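Local coordinates for endoglucanase (Komagataeibacter sucrofermentans, PDB 6VC5), which probably hydrolyses internal beta-1,4-glucosidic linkages in cellulose and related beta-glucans, as a member of glycosyl hydrolase family 8, at residues A[14-19]-A[53-58]; A[39-44]-A[96-101]; A[158-163]-A[227-232]. All coordinates share one frame; numbering follows the deposited sequence.

Contact 1. Residues A[14-19]-A[53-58]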
ATOM      1  N   LYS A  14       0.179  20.780  -1.328  1.00 15.69           N
ATOM      2  CA  LYS A  14       1.428  20.473  -2.019  1.00 15.63           C
ATOM      3  C   LYS A  14       1.206  19.665  -3.297  1.00 14.33           C
ATOM      4  O   LYS A  14       1.882  19.908  -4.305  1.00 15.80           O
ATOM      5  CB  LYS A  14       2.367  19.710  -1.081  1.00 17.10           C
ATOM      6  CG  LYS A  14       2.872  20.554   0.083  1.00 20.78           C
ATOM      7  CD  LYS A  14       3.738  19.742   1.028  1.00 23.26           C
ATOM      8  CE  LYS A  14       4.855  20.596   1.610  1.00 28.61           C
ATOM      9  NZ  LYS A  14       6.123  20.440   0.843  1.00 31.04           N
ATOM     10  N   TYR A  15       0.267  18.710  -3.286  1.00 12.58           N
ATOM     11  CA  TYR A  15       0.218  17.693  -4.325  1.00 12.04           C
ATOM     12  C   TYR A  15      -1.101  17.582  -5.070  1.00 10.77           C
ATOM     13  O   TYR A  15      -1.141  16.880  -6.087  1.00 12.36           O
ATOM     14  CB  TYR A  15       0.589  16.313  -3.755  1.00 12.05           C
ATOM     15  CG  TYR A  15       1.878  16.325  -2.965  1.00 11.54           C
ATOM     16  CD1 TYR A  15       3.085  16.685  -3.563  1.00 12.68           C
ATOM     17  CD2 TYR A  15       1.887  15.990  -1.620  1.00 12.13           C
ATOM     18  CE1 TYR A  15       4.267  16.710  -2.842  1.00 12.78           C
ATOM     19  CE2 TYR A  15       3.068  16.012  -0.887  1.00 13.39           C
ATOM     20  CZ  TYR A  15       4.245  16.372  -1.503  1.00 14.13           C
ATOM     21  OH  TYR A  15       5.419  16.393  -0.792  1.00 17.18           O
ATOM     22  N   PHE A  16      -2.168  18.227  -4.605  1.00 11.84           N
ATOM     23  CA  PHE A  16      -3.473  18.153  -5.250  1.00 11.76           C
ATOM     24  C   PHE A  16      -3.633  19.269  -6.277  1.00 10.59           C
ATOM     25  O   PHE A  16      -3.259  20.422  -6.034  1.00 12.31           O
ATOM     26  CB  PHE A  16      -4.565  18.254  -4.180  1.00 11.76           C
ATOM     27  CG  PHE A  16      -5.962  18.468  -4.725  1.00 10.56           C
ATOM     28  CD1 PHE A  16      -6.748  17.396  -5.120  1.00 12.11           C
ATOM     29  CD2 PHE A  16      -6.497  19.743  -4.799  1.00 11.72           C
ATOM     30  CE1 PHE A  16      -8.041  17.601  -5.599  1.00 12.13           C
ATOM     31  CE2 PHE A  16      -7.791  19.961  -5.278  1.00 12.61           C
ATOM     32  CZ  PHE A  16      -8.561  18.898  -5.674  1.00 12.53           C
ATOM     33  N   HIS A  17      -4.202  18.921  -7.428  1.00 11.25           N
ATOM     34  CA  HIS A  17      -4.529  19.882  -8.465  1.00 13.72           C
ATOM     35  C   HIS A  17      -6.035  19.898  -8.709  1.00 13.93           C
ATOM     36  O   HIS A  17      -6.718  18.881  -8.515  1.00 12.98           O
ATOM     37  CB  HIS A  17      -3.779  19.521  -9.755  1.00 14.84           C
ATOM     38  CG  HIS A  17      -2.299  19.680  -9.629  1.00 18.71           C
ATOM     39  ND1 HIS A  17      -1.627  20.795 -10.085  1.00 21.12           N
ATOM     40  CD2 HIS A  17      -1.368  18.894  -9.037  1.00 19.65           C
ATOM     41  CE1 HIS A  17      -0.340  20.672  -9.809  1.00 20.79           C
ATOM     42  NE2 HIS A  17      -0.157  19.531  -9.169  1.00 20.53           N
ATOM     43  N   PRO A  18      -6.583  21.045  -9.124  1.00 14.63           N
ATOM     44  CA  PRO A  18      -8.047  21.181  -9.210  1.00 14.73           C
ATOM     45  C   PRO A  18      -8.723  20.222 -10.176  1.00 15.04           C
ATOM     46  O   PRO A  18      -9.927  19.974 -10.021  1.00 17.06           O
ATOM     47  CB  PRO A  18      -8.239  22.642  -9.647  1.00 15.73           C
ATOM     48  CG  PRO A  18      -6.992  23.330  -9.213  1.00 18.57           C
ATOM     49  CD  PRO A  18      -5.890  22.319  -9.379  1.00 16.15           C
ATOM     50  N   ASN A  19      -8.007  19.683 -11.169  1.00 13.03           N
ATOM     51  CA  ASN A  19      -8.587  18.668 -12.045  1.00 11.68           C
ATOM     52  C   ASN A  19      -8.691  17.294 -11.393  1.00 11.03           C
ATOM     53  O   ASN A  19      -9.261  16.382 -12.013  1.00 12.19           O
ATOM     54  CB  ASN A  19      -7.841  18.572 -13.384  1.00 12.61           C
ATOM     55  CG  ASN A  19      -6.376  18.161 -13.239  1.00 13.88           C
ATOM     56  OD1 ASN A  19      -5.873  17.906 -12.137  1.00 12.79           O
ATOM     57  ND2 ASN A  19      -5.687  18.084 -14.369  1.00 16.06           N
ATOM     58  N   GLU A  53     -14.353  13.909  -4.690  1.00  9.97           N
ATOM     59  CA  GLU A  53     -15.178  13.764  -5.888  1.00 12.87           C
ATOM     60  C   GLU A  53     -14.354  13.936  -7.159  1.00 11.98           C
ATOM     61  O   GLU A  53     -14.455  13.127  -8.089  1.00 12.45           O
ATOM     62  CB  GLU A  53     -16.327  14.783  -5.843  1.00 17.85           C
ATOM     63  CG  GLU A  53     -17.589  14.383  -6.611  1.00 25.06           C
ATOM     64  CD  GLU A  53     -18.875  14.824  -5.909  1.00 29.04           C
ATOM     65  OE1 GLU A  53     -19.981  14.445  -6.362  1.00 32.42           O
ATOM     66  OE2 GLU A  53     -18.780  15.542  -4.889  1.00 31.18           O
ATOM     67  N   VAL A  54     -13.513  14.978  -7.209  1.00 10.86           N
ATOM     68  CA  VAL A  54     -12.725  15.236  -8.417  1.00 11.08           C
ATOM     69  C   VAL A  54     -11.554  14.259  -8.558  1.00  8.94           C
ATOM     70  O   VAL A  54     -11.179  13.898  -9.678  1.00  8.27           O
ATOM     71  CB  VAL A  54     -12.286  16.710  -8.543  1.00 12.02           C
ATOM     72  CG1 VAL A  54     -13.516  17.637  -8.656  1.00 15.01           C
ATOM     73  CG2 VAL A  54     -11.378  17.127  -7.403  1.00 10.60           C
ATOM     74  N   ILE A  55     -10.944  13.825  -7.445  1.00  6.78           N
ATOM     75  CA  ILE A  55      -9.854  12.851  -7.546  1.00  6.54           C
ATOM     76  C   ILE A  55     -10.367  11.526  -8.104  1.00  7.09           C
ATOM     77  O   ILE A  55      -9.748  10.923  -8.987  1.00  8.71           O
ATOM     78  CB  ILE A  55      -9.158  12.672  -6.186  1.00  6.72           C
ATOM     79  CG1 ILE A  55      -8.582  13.995  -5.683  1.00  6.69           C
ATOM     80  CG2 ILE A  55      -8.055  11.600  -6.310  1.00  5.77           C
ATOM     81  CD1 ILE A  55      -8.272  13.976  -4.195  1.00  8.64           C
ATOM     82  N   TRP A  56     -11.527  11.075  -7.626  1.00  6.96           N
ATOM     83  CA  TRP A  56     -12.126   9.854  -8.154  1.00  6.38           C
ATOM     84  C   TRP A  56     -12.555  10.003  -9.617  1.00  6.63           C
ATOM     85  O   TRP A  56     -12.280   9.123 -10.435  1.00  7.88           O
ATOM     86  CB  TRP A  56     -13.282   9.410  -7.258  1.00  7.22           C
ATOM     87  CG  TRP A  56     -14.158   8.330  -7.845  1.00  6.80           C
ATOM     88  CD1 TRP A  56     -15.529   8.341  -7.899  1.00  8.73           C
ATOM     89  CD2 TRP A  56     -13.751   7.072  -8.416  1.00  6.34           C
ATOM     90  NE1 TRP A  56     -15.989   7.191  -8.479  1.00 10.77           N
ATOM     91  CE2 TRP A  56     -14.924   6.399  -8.816  1.00  8.01           C
ATOM     92  CE3 TRP A  56     -12.513   6.466  -8.664  1.00  7.77           C
ATOM     93  CZ2 TRP A  56     -14.898   5.142  -9.428  1.00  7.87           C
ATOM     94  CZ3 TRP A  56     -12.496   5.206  -9.272  1.00  8.28           C
ATOM     95  CH2 TRP A  56     -13.681   4.568  -9.645  1.00  9.19           C
ATOM     96  N   VAL A  57     -13.232  11.099  -9.971  1.00  7.00           N
ATOM     97  CA  VAL A  57     -13.644  11.267 -11.366  1.00  8.67           C
ATOM     98  C   VAL A  57     -12.432  11.264 -12.295  1.00  8.62           C
ATOM     99  O   VAL A  57     -12.459  10.648 -13.370  1.00  8.69           O
ATOM    100  CB  VAL A  57     -14.521  12.521 -11.544  1.00  9.57           C
ATOM    101  CG1 VAL A  57     -14.712  12.831 -13.012  1.00 11.16           C
ATOM    102  CG2 VAL A  57     -15.870  12.293 -10.896  1.00 10.81           C
ATOM    103  N   TRP A  58     -11.335  11.913 -11.887  1.00  7.25           N
ATOM    104  CA  TRP A  58     -10.141  11.887 -12.726  1.00  7.02           C
ATOM    105  C   TRP A  58      -9.609  10.466 -12.884  1.00  7.13           C
ATOM    106  O   TRP A  58      -9.285  10.032 -14.001  1.00  6.46           O
ATOM    107  CB  TRP A  58      -9.051  12.818 -12.183  1.00  7.61           C
ATOM    108  CG  TRP A  58      -7.946  13.015 -13.199  1.00  8.39           C
ATOM    109  CD1 TRP A  58      -7.867  13.999 -14.141  1.00  9.34           C
ATOM    110  CD2 TRP A  58      -6.806  12.163 -13.412  1.00  6.94           C
ATOM    111  NE1 TRP A  58      -6.733  13.826 -14.905  1.00 10.15           N
ATOM    112  CE2 TRP A  58      -6.074  12.703 -14.484  1.00  8.31           C
ATOM    113  CE3 TRP A  58      -6.335  11.003 -12.788  1.00  7.45           C
ATOM    114  CZ2 TRP A  58      -4.881  12.123 -14.942  1.00  9.88           C
ATOM    115  CZ3 TRP A  58      -5.150  10.428 -13.248  1.00  8.19           C
ATOM    116  CH2 TRP A  58      -4.441  10.993 -14.314  1.00  7.86           C
TER
HETATM  117  O   HOH W   1     -12.201  15.109 -12.112  1.00 29.11           O
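F16 presents the edge of its ring to V54 and I55, joining the end of helix 4-15 to the flank of helix 49-62 at the surface of the (alpha/alpha)6 barrel expected for glycosyl hydrolase family 8. F16 is the first residue to leave helical geometry; with CG anti to the backbone N (chi1 168°), this torsion brings the ring edge up against helix 49-62. V54 CG2 lies near the ring plane, 3.7 Å from F16 CZ, and the two side chains cross at about a right angle. I55 CG1 comes to the same edge of the ring, 3.6 Å from F16 CE1, while I55 CD1 touches F16 CD1 at 3.9 Å. On its other side I55 packs against M40 of helix 33-46. An alanine at F16 would remove the ring and is likely to open a gap beside V54 CG2 and I55 CG1. Farther along, the chain passes W58 with backbone rather than side chain: N19 O approaches W58 CD1 obliquely at 3.5 Å. N19 OD1 takes a hydrogen bond from R21 N in its own loop, while ND2 bonds to a bound glycerol, probably from the crystallisation liquor. A water completes the contact, donating to N19 O at 3.2 Å and to V54 O at 2.9 Å.

Contact 2. Residues A[39-44]-A[96-101]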
ATOM      1  N   GLY A  39      -4.838  10.046  -2.504  1.00  8.14           N
ATOM      2  CA  GLY A  39      -5.639  11.258  -2.461  1.00  9.60           C
ATOM      3  C   GLY A  39      -7.075  10.974  -2.072  1.00 14.37           C
ATOM      4  O   GLY A  39      -7.660  11.682  -1.246  1.00 11.00           O
ATOM      5  N   MET A  40      -7.646   9.908  -2.640  1.00 19.80           N
ATOM      6  CA  MET A  40      -9.010   9.513  -2.306  1.00 22.02           C
ATOM      7  C   MET A  40      -9.114   9.043  -0.855  1.00 21.49           C
ATOM      8  O   MET A  40     -10.043   9.420  -0.127  1.00 19.41           O
ATOM      9  CB  MET A  40      -9.450   8.423  -3.280  1.00 17.97           C
ATOM     10  CG  MET A  40      -9.674   8.935  -4.697  1.00 15.22           C
ATOM     11  SD  MET A  40      -9.913   7.549  -5.865  1.00  7.18           S
ATOM     12  CE  MET A  40     -11.508   6.859  -5.280  1.00 11.75           C
ATOM     13  N   LEU A  41      -8.150   8.232  -0.408  1.00 11.64           N
ATOM     14  CA  LEU A  41      -8.211   7.721   0.961  1.00  9.60           C
ATOM     15  C   LEU A  41      -8.066   8.848   1.981  1.00  8.79           C
ATOM     16  O   LEU A  41      -8.788   8.889   2.989  1.00  8.84           O
ATOM     17  CB  LEU A  41      -7.122   6.665   1.165  1.00  9.95           C
ATOM     18  CG  LEU A  41      -7.207   5.846   2.460  1.00 10.35           C
ATOM     19  CD1 LEU A  41      -8.332   4.827   2.339  1.00 10.83           C
ATOM     20  CD2 LEU A  41      -5.881   5.157   2.753  1.00 13.14           C
ATOM     21  N   PHE A  42      -7.097   9.749   1.761  1.00  6.85           N
ATOM     22  CA  PHE A  42      -6.857  10.827   2.719  1.00  6.60           C
ATOM     23  C   PHE A  42      -8.022  11.816   2.754  1.00  7.38           C
ATOM     24  O   PHE A  42      -8.408  12.291   3.830  1.00  9.28           O
ATOM     25  CB  PHE A  42      -5.561  11.575   2.390  1.00  8.78           C
ATOM     26  CG  PHE A  42      -4.314  10.714   2.334  1.00  7.65           C
ATOM     27  CD1 PHE A  42      -4.267   9.453   2.897  1.00 10.06           C
ATOM     28  CD2 PHE A  42      -3.180  11.202   1.700  1.00  9.15           C
ATOM     29  CE1 PHE A  42      -3.099   8.676   2.827  1.00 10.25           C
ATOM     30  CE2 PHE A  42      -2.021  10.442   1.628  1.00 10.86           C
ATOM     31  CZ  PHE A  42      -1.990   9.170   2.189  1.00 10.38           C
ATOM     32  N   SER A  43      -8.578  12.160   1.585  1.00  7.70           N
ATOM     33  CA  SER A  43      -9.711  13.078   1.540  1.00  8.30           C
ATOM     34  C   SER A  43     -10.964  12.456   2.149  1.00  9.10           C
ATOM     35  O   SER A  43     -11.737  13.154   2.813  1.00 10.22           O
ATOM     36  CB  SER A  43      -9.949  13.586   0.112  1.00  8.17           C
ATOM     37  OG  SER A  43     -10.307  12.547  -0.771  1.00 10.49           O
ATOM     38  N   ALA A  44     -11.174  11.151   1.951  1.00  9.21           N
ATOM     39  CA  ALA A  44     -12.298  10.485   2.617  1.00  9.90           C
ATOM     40  C   ALA A  44     -12.128  10.497   4.134  1.00 10.56           C
ATOM     41  O   ALA A  44     -13.073  10.792   4.873  1.00 12.13           O
ATOM     42  CB  ALA A  44     -12.429   9.049   2.108  1.00 10.39           C
ATOM     43  N   ILE A  96      -7.765   2.494  -3.892  1.00  5.24           N
ATOM     44  CA  ILE A  96      -8.920   3.165  -4.479  1.00  4.51           C
ATOM     45  C   ILE A  96     -10.214   2.520  -3.980  1.00  5.43           C
ATOM     46  O   ILE A  96     -11.166   3.209  -3.595  1.00  6.17           O
ATOM     47  CB  ILE A  96      -8.801   3.150  -6.015  1.00  5.13           C
ATOM     48  CG1 ILE A  96      -7.650   4.057  -6.463  1.00  6.77           C
ATOM     49  CG2 ILE A  96     -10.108   3.572  -6.652  1.00  4.78           C
ATOM     50  CD1 ILE A  96      -7.271   3.899  -7.942  1.00  9.19           C
ATOM     51  N   ALA A  97     -10.270   1.183  -3.975  1.00  5.91           N
ATOM     52  CA  ALA A  97     -11.472   0.495  -3.513  1.00  6.04           C
ATOM     53  C   ALA A  97     -11.771   0.796  -2.044  1.00  5.56           C
ATOM     54  O   ALA A  97     -12.925   1.053  -1.681  1.00  6.01           O
ATOM     55  CB  ALA A  97     -11.331  -1.011  -3.733  1.00  6.77           C
ATOM     56  N   LEU A  98     -10.748   0.770  -1.184  1.00  6.10           N
ATOM     57  CA  LEU A  98     -10.972   1.095   0.226  1.00  6.79           C
ATOM     58  C   LEU A  98     -11.491   2.518   0.388  1.00  6.39           C
ATOM     59  O   LEU A  98     -12.434   2.759   1.152  1.00  6.67           O
ATOM     60  CB  LEU A  98      -9.685   0.907   1.028  1.00  7.55           C
ATOM     61  CG  LEU A  98      -9.765   1.285   2.510  1.00  7.45           C
ATOM     62  CD1 LEU A  98     -10.780   0.441   3.244  1.00  8.09           C
ATOM     63  CD2 LEU A  98      -8.388   1.092   3.115  1.00  8.60           C
ATOM     64  N   ALA A  99     -10.914   3.465  -0.363  1.00  5.18           N
ATOM     65  CA  ALA A  99     -11.360   4.855  -0.274  1.00  5.73           C
ATOM     66  C   ALA A  99     -12.816   5.009  -0.710  1.00  6.01           C
ATOM     67  O   ALA A  99     -13.584   5.767  -0.098  1.00  6.14           O
ATOM     68  CB  ALA A  99     -10.454   5.731  -1.140  1.00  5.50           C
ATOM     69  N   LEU A 100     -13.206   4.319  -1.791  1.00  6.41           N
ATOM     70  CA  LEU A 100     -14.601   4.351  -2.234  1.00  5.30           C
ATOM     71  C   LEU A 100     -15.542   3.750  -1.197  1.00  7.45           C
ATOM     72  O   LEU A 100     -16.650   4.261  -0.993  1.00  8.07           O
ATOM     73  CB  LEU A 100     -14.745   3.613  -3.569  1.00  4.57           C
ATOM     74  CG  LEU A 100     -14.246   4.441  -4.744  1.00  6.73           C
ATOM     75  CD1 LEU A 100     -13.917   3.555  -5.920  1.00  7.69           C
ATOM     76  CD2 LEU A 100     -15.274   5.491  -5.137  1.00  6.81           C
ATOM     77  N   ALA A 101     -15.122   2.665  -0.545  1.00  6.68           N
ATOM     78  CA  ALA A 101     -15.927   2.085   0.523  1.00  7.03           C
ATOM     79  C   ALA A 101     -16.111   3.080   1.659  1.00  7.62           C
ATOM     80  O   ALA A 101     -17.221   3.265   2.164  1.00  9.79           O
ATOM     81  CB  ALA A 101     -15.275   0.801   1.032  1.00  8.46           C
TER
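Helices 33-46 and 90-106 run nearly parallel where L41 and A99 meet, their local axes inclined by 25° and 8.2 Å apart at closest approach. The backbones come nearest at these two residues, with L41 CA 4.4 Å from A99 CA, an approach that the small side chain of A99 permits. Its methyl points into the facing helix and is held against backbone as well as side chain: A99 CB lies 3.5 Å from L41 N and 3.6 Å from M40 CB. The A44 methyl comes loosely beside A99 O. Toward the N-terminal end of the contact, M40 reaches across. A bend at its last torsion (chi3 66°) turns CE in between two residues one helical turn apart, 3.7 Å from L100 CG and 3.8 Å from I96 CG2. Beyond A99, the CD1 branch of L41 meets L98 CD2 at 3.8 Å, the two leucines crossing obliquely. Every touching residue is buried. Farther along helix 90-106, R106 adds a polar tie, its NH1 donating to A44 O. Such close, near-parallel packing of helices that are not consecutive in the chain is consistent with neighbouring inner helices of an (alpha/alpha)6 barrel.

Contact 3. Residues A[158-163]-A[227-232]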
ATOM      1  N   VAL A 158      -2.756  -4.808   1.206  1.00  9.94           N
ATOM      2  CA  VAL A 158      -3.307  -3.670   1.934  1.00  8.45           C
ATOM      3  C   VAL A 158      -4.376  -4.240   2.855  1.00  9.48           C
ATOM      4  O   VAL A 158      -5.566  -4.274   2.514  1.00  8.95           O
ATOM      5  CB  VAL A 158      -3.840  -2.611   0.951  1.00  9.32           C
ATOM      6  CG1 VAL A 158      -4.417  -1.398   1.696  1.00  9.90           C
ATOM      7  CG2 VAL A 158      -2.735  -2.168  -0.019  1.00 11.28           C
ATOM      8  N   MET A 159      -3.947  -4.722   4.017  1.00 10.09           N
ATOM      9  CA  MET A 159      -4.829  -5.551   4.834  1.00 10.84           C
ATOM     10  C   MET A 159      -6.152  -4.887   5.214  1.00  8.99           C
ATOM     11  O   MET A 159      -7.182  -5.576   5.152  1.00  9.47           O
ATOM     12  CB  MET A 159      -4.064  -6.138   6.031  1.00 12.91           C
ATOM     13  CG  MET A 159      -3.014  -7.202   5.650  1.00 13.30           C
ATOM     14  SD  MET A 159      -3.699  -8.717   4.901  1.00 11.29           S
ATOM     15  CE  MET A 159      -2.329  -9.888   5.133  1.00 15.55           C
ATOM     16  N   PRO A 160      -6.219  -3.602   5.583  1.00  9.95           N
ATOM     17  CA  PRO A 160      -7.540  -3.000   5.867  1.00  9.36           C
ATOM     18  C   PRO A 160      -8.467  -2.984   4.666  1.00  9.09           C
ATOM     19  O   PRO A 160      -9.698  -2.948   4.833  1.00 10.66           O
ATOM     20  CB  PRO A 160      -7.190  -1.571   6.291  1.00 11.29           C
ATOM     21  CG  PRO A 160      -5.774  -1.678   6.804  1.00 14.97           C
ATOM     22  CD  PRO A 160      -5.106  -2.699   5.945  1.00 11.35           C
ATOM     23  N   SER A 161      -7.913  -2.991   3.452  1.00  8.18           N
ATOM     24  CA  SER A 161      -8.759  -3.057   2.269  1.00  8.41           C
ATOM     25  C   SER A 161      -9.302  -4.463   2.043  1.00  8.77           C
ATOM     26  O   SER A 161     -10.465  -4.622   1.644  1.00  8.82           O
ATOM     27  CB  SER A 161      -7.981  -2.588   1.042  1.00  8.58           C
ATOM     28  OG  SER A 161      -8.871  -2.464  -0.043  1.00  8.60           O
ATOM     29  N   LEU A 162      -8.475  -5.491   2.272  1.00  8.69           N
ATOM     30  CA  LEU A 162      -8.966  -6.865   2.193  1.00 10.86           C
ATOM     31  C   LEU A 162     -10.051  -7.119   3.231  1.00 11.05           C
ATOM     32  O   LEU A 162     -11.034  -7.813   2.949  1.00 10.78           O
ATOM     33  CB  LEU A 162      -7.804  -7.855   2.349  1.00 11.44           C
ATOM     34  CG  LEU A 162      -6.670  -7.737   1.329  1.00 15.77           C
ATOM     35  CD1 LEU A 162      -5.643  -8.840   1.569  1.00 18.66           C
ATOM     36  CD2 LEU A 162      -7.204  -7.800  -0.081  1.00 18.43           C
ATOM     37  N   MET A 163      -9.893  -6.566   4.439  1.00  9.94           N
ATOM     38  CA  MET A 163     -10.917  -6.714   5.469  1.00 11.16           C
ATOM     39  C   MET A 163     -12.210  -6.031   5.042  1.00 11.51           C
ATOM     40  O   MET A 163     -13.310  -6.544   5.286  1.00 11.56           O
ATOM     41  CB  MET A 163     -10.421  -6.087   6.778  1.00 14.75           C
ATOM     42  CG  MET A 163      -9.076  -6.594   7.314  1.00 18.16           C
ATOM     43  SD  MET A 163      -8.857  -6.261   9.081  1.00 23.78           S
ATOM     44  CE  MET A 163      -8.720  -4.498   9.170  1.00 24.61           C
ATOM     45  N   PRO A 227       4.796  -3.875   8.101  1.00  6.81           N
ATOM     46  CA  PRO A 227       4.456  -3.763   9.527  1.00  7.20           C
ATOM     47  C   PRO A 227       3.319  -2.781   9.783  1.00  8.37           C
ATOM     48  O   PRO A 227       2.500  -3.018  10.679  1.00 11.09           O
ATOM     49  CB  PRO A 227       5.783  -3.329  10.176  1.00  7.93           C
ATOM     50  CG  PRO A 227       6.598  -2.746   9.040  1.00  7.12           C
ATOM     51  CD  PRO A 227       6.217  -3.568   7.848  1.00  6.52           C
ATOM     52  N   LEU A 228       3.207  -1.719   8.980  1.00  6.72           N
ATOM     53  CA  LEU A 228       2.106  -0.774   9.162  1.00  8.18           C
ATOM     54  C   LEU A 228       0.750  -1.416   8.872  1.00  7.59           C
ATOM     55  O   LEU A 228      -0.183  -1.300   9.674  1.00  8.19           O
ATOM     56  CB  LEU A 228       2.315   0.462   8.296  1.00 10.76           C
ATOM     57  CG  LEU A 228       1.253   1.529   8.580  1.00 12.36           C
ATOM     58  CD1 LEU A 228       1.400   2.069   9.999  1.00 16.46           C
ATOM     59  CD2 LEU A 228       1.348   2.640   7.564  1.00 15.81           C
ATOM     60  N   TYR A 229       0.616  -2.099   7.727  1.00  7.54           N
ATOM     61  CA  TYR A 229      -0.675  -2.700   7.387  1.00  8.06           C
ATOM     62  C   TYR A 229      -1.054  -3.804   8.366  1.00  8.87           C
ATOM     63  O   TYR A 229      -2.235  -3.942   8.717  1.00 10.23           O
ATOM     64  CB  TYR A 229      -0.684  -3.217   5.943  1.00  8.19           C
ATOM     65  CG  TYR A 229      -0.760  -2.134   4.881  1.00 10.32           C
ATOM     66  CD1 TYR A 229      -1.669  -1.084   4.997  1.00 11.96           C
ATOM     67  CD2 TYR A 229       0.053  -2.181   3.746  1.00 10.99           C
ATOM     68  CE1 TYR A 229      -1.751  -0.101   4.033  1.00 13.97           C
ATOM     69  CE2 TYR A 229      -0.030  -1.194   2.774  1.00 12.16           C
ATOM     70  CZ  TYR A 229      -0.930  -0.162   2.932  1.00 15.11           C
ATOM     71  OH  TYR A 229      -1.024   0.824   1.973  1.00 19.22           O
ATOM     72  N   LEU A 230      -0.075  -4.606   8.812  1.00  9.87           N
ATOM     73  CA  LEU A 230      -0.356  -5.664   9.782  1.00 10.85           C
ATOM     74  C   LEU A 230      -0.807  -5.079  11.112  1.00 11.51           C
ATOM     75  O   LEU A 230      -1.765  -5.575  11.721  1.00 11.98           O
ATOM     76  CB  LEU A 230       0.883  -6.530   9.991  1.00 10.51           C
ATOM     77  CG  LEU A 230       1.294  -7.416   8.818  1.00 12.25           C
ATOM     78  CD1 LEU A 230       2.586  -8.161   9.168  1.00 14.46           C
ATOM     79  CD2 LEU A 230       0.181  -8.381   8.460  1.00 13.63           C
ATOM     80  N   SER A 231      -0.136  -4.025  11.577  1.00 10.99           N
ATOM     81  CA  SER A 231      -0.553  -3.381  12.823  1.00 12.67           C
ATOM     82  C   SER A 231      -1.949  -2.782  12.685  1.00 13.76           C
ATOM     83  O   SER A 231      -2.816  -2.980  13.548  1.00 14.54           O
ATOM     84  CB  SER A 231       0.456  -2.305  13.213  1.00 15.03           C
ATOM     85  OG  SER A 231       0.098  -1.738  14.462  1.00 18.73           O
ATOM     86  N   TRP A 232      -2.183  -2.058  11.591  1.00 10.68           N
ATOM     87  CA  TRP A 232      -3.460  -1.385  11.363  1.00 10.03           C
ATOM     88  C   TRP A 232      -4.617  -2.383  11.366  1.00 13.20           C
ATOM     89  O   TRP A 232      -5.675  -2.122  11.953  1.00 15.20           O
ATOM     90  CB  TRP A 232      -3.328  -0.679  10.015  1.00 11.23           C
ATOM     91  CG  TRP A 232      -4.438   0.180   9.503  1.00 12.81           C
ATOM     92  CD1 TRP A 232      -5.700   0.332  10.008  1.00 15.18           C
ATOM     93  CD2 TRP A 232      -4.366   1.003   8.341  1.00 13.86           C
ATOM     94  NE1 TRP A 232      -6.418   1.217   9.218  1.00 15.55           N
ATOM     95  CE2 TRP A 232      -5.614   1.636   8.189  1.00 15.35           C
ATOM     96  CE3 TRP A 232      -3.351   1.273   7.415  1.00 15.74           C
ATOM     97  CZ2 TRP A 232      -5.879   2.515   7.137  1.00 15.38           C
ATOM     98  CZ3 TRP A 232      -3.613   2.140   6.375  1.00 16.91           C
ATOM     99  CH2 TRP A 232      -4.867   2.759   6.248  1.00 17.46           C
TER
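The start of helix 159-169 meets the last residues of helix 225-232 with the local axes 9.3 Å apart and their N-to-C directions 40° from each other, the CA atoms coming closest at M159 and Y229. This is buried helix packing inside the family 8 catalytic fold, an (alpha/alpha)6 barrel, and two aromatic rings from the second helix carry most of it. The Y229 ring lies under the backbone of V158, whose CA stands 4.0 Å from the ring centroid and only 7° off the normal, a CH-pi contact with the face. Both methyls of V158 follow the ring outward to its phenol end: V158 CG1 is 3.8 Å from Y229 CE1, and CG2 approaches the hydroxyl. V158 occupies the N-cap position of helix 159-169, so the tyrosine packs on the residue that caps the helix, just ahead of its first turn, and V158 O accepts from both S161 N and L162 N. P160, within the first turn, bridges the two aromatic rings. Its CD touches Y229 CD1 at 3.9 Å, meeting that ring obliquely, while its CG faces the indole of W232. M159 sits on the other flank, its CB against the Y229 carbonyl oxygen, with a looser approach to L230 through CG. Beyond these pairs, Y229 also packs on L95 and W232 on W102, both of helix 90-106, and W232 reaches I311 and A312 of helix 300-313. With CG of W232 anti to the backbone N, the indole turns a face to P160, and the two side chains cross at about a right angle. P160 CG stands over the five-membered ring of W232, 3.4 Å from its centroid and 12° off the normal.

In the fold
From the N terminus, the chain leaves helix 4-15, passes through helix 33-46 and returns in helix 49-62, where contact 1 closes its loop. Contact 2 opens inside that loop, at 39-44, and closes only at 96-101, so the two cross rather than nest. They also touch: I55 and W56 of contact 1 pack on M40 of contact 2, joining helices 33-46, 49-62 and 90-106 into one cluster. Contact 3 follows in series, closing a later loop between helices 159-169 and 225-232. It meets contact 2 through L98, which packs on S161, whereas contacts 1 and 3 remain about 13 Å apart at their nearest atoms. Contact 2 thus connects the surface packing to the interior.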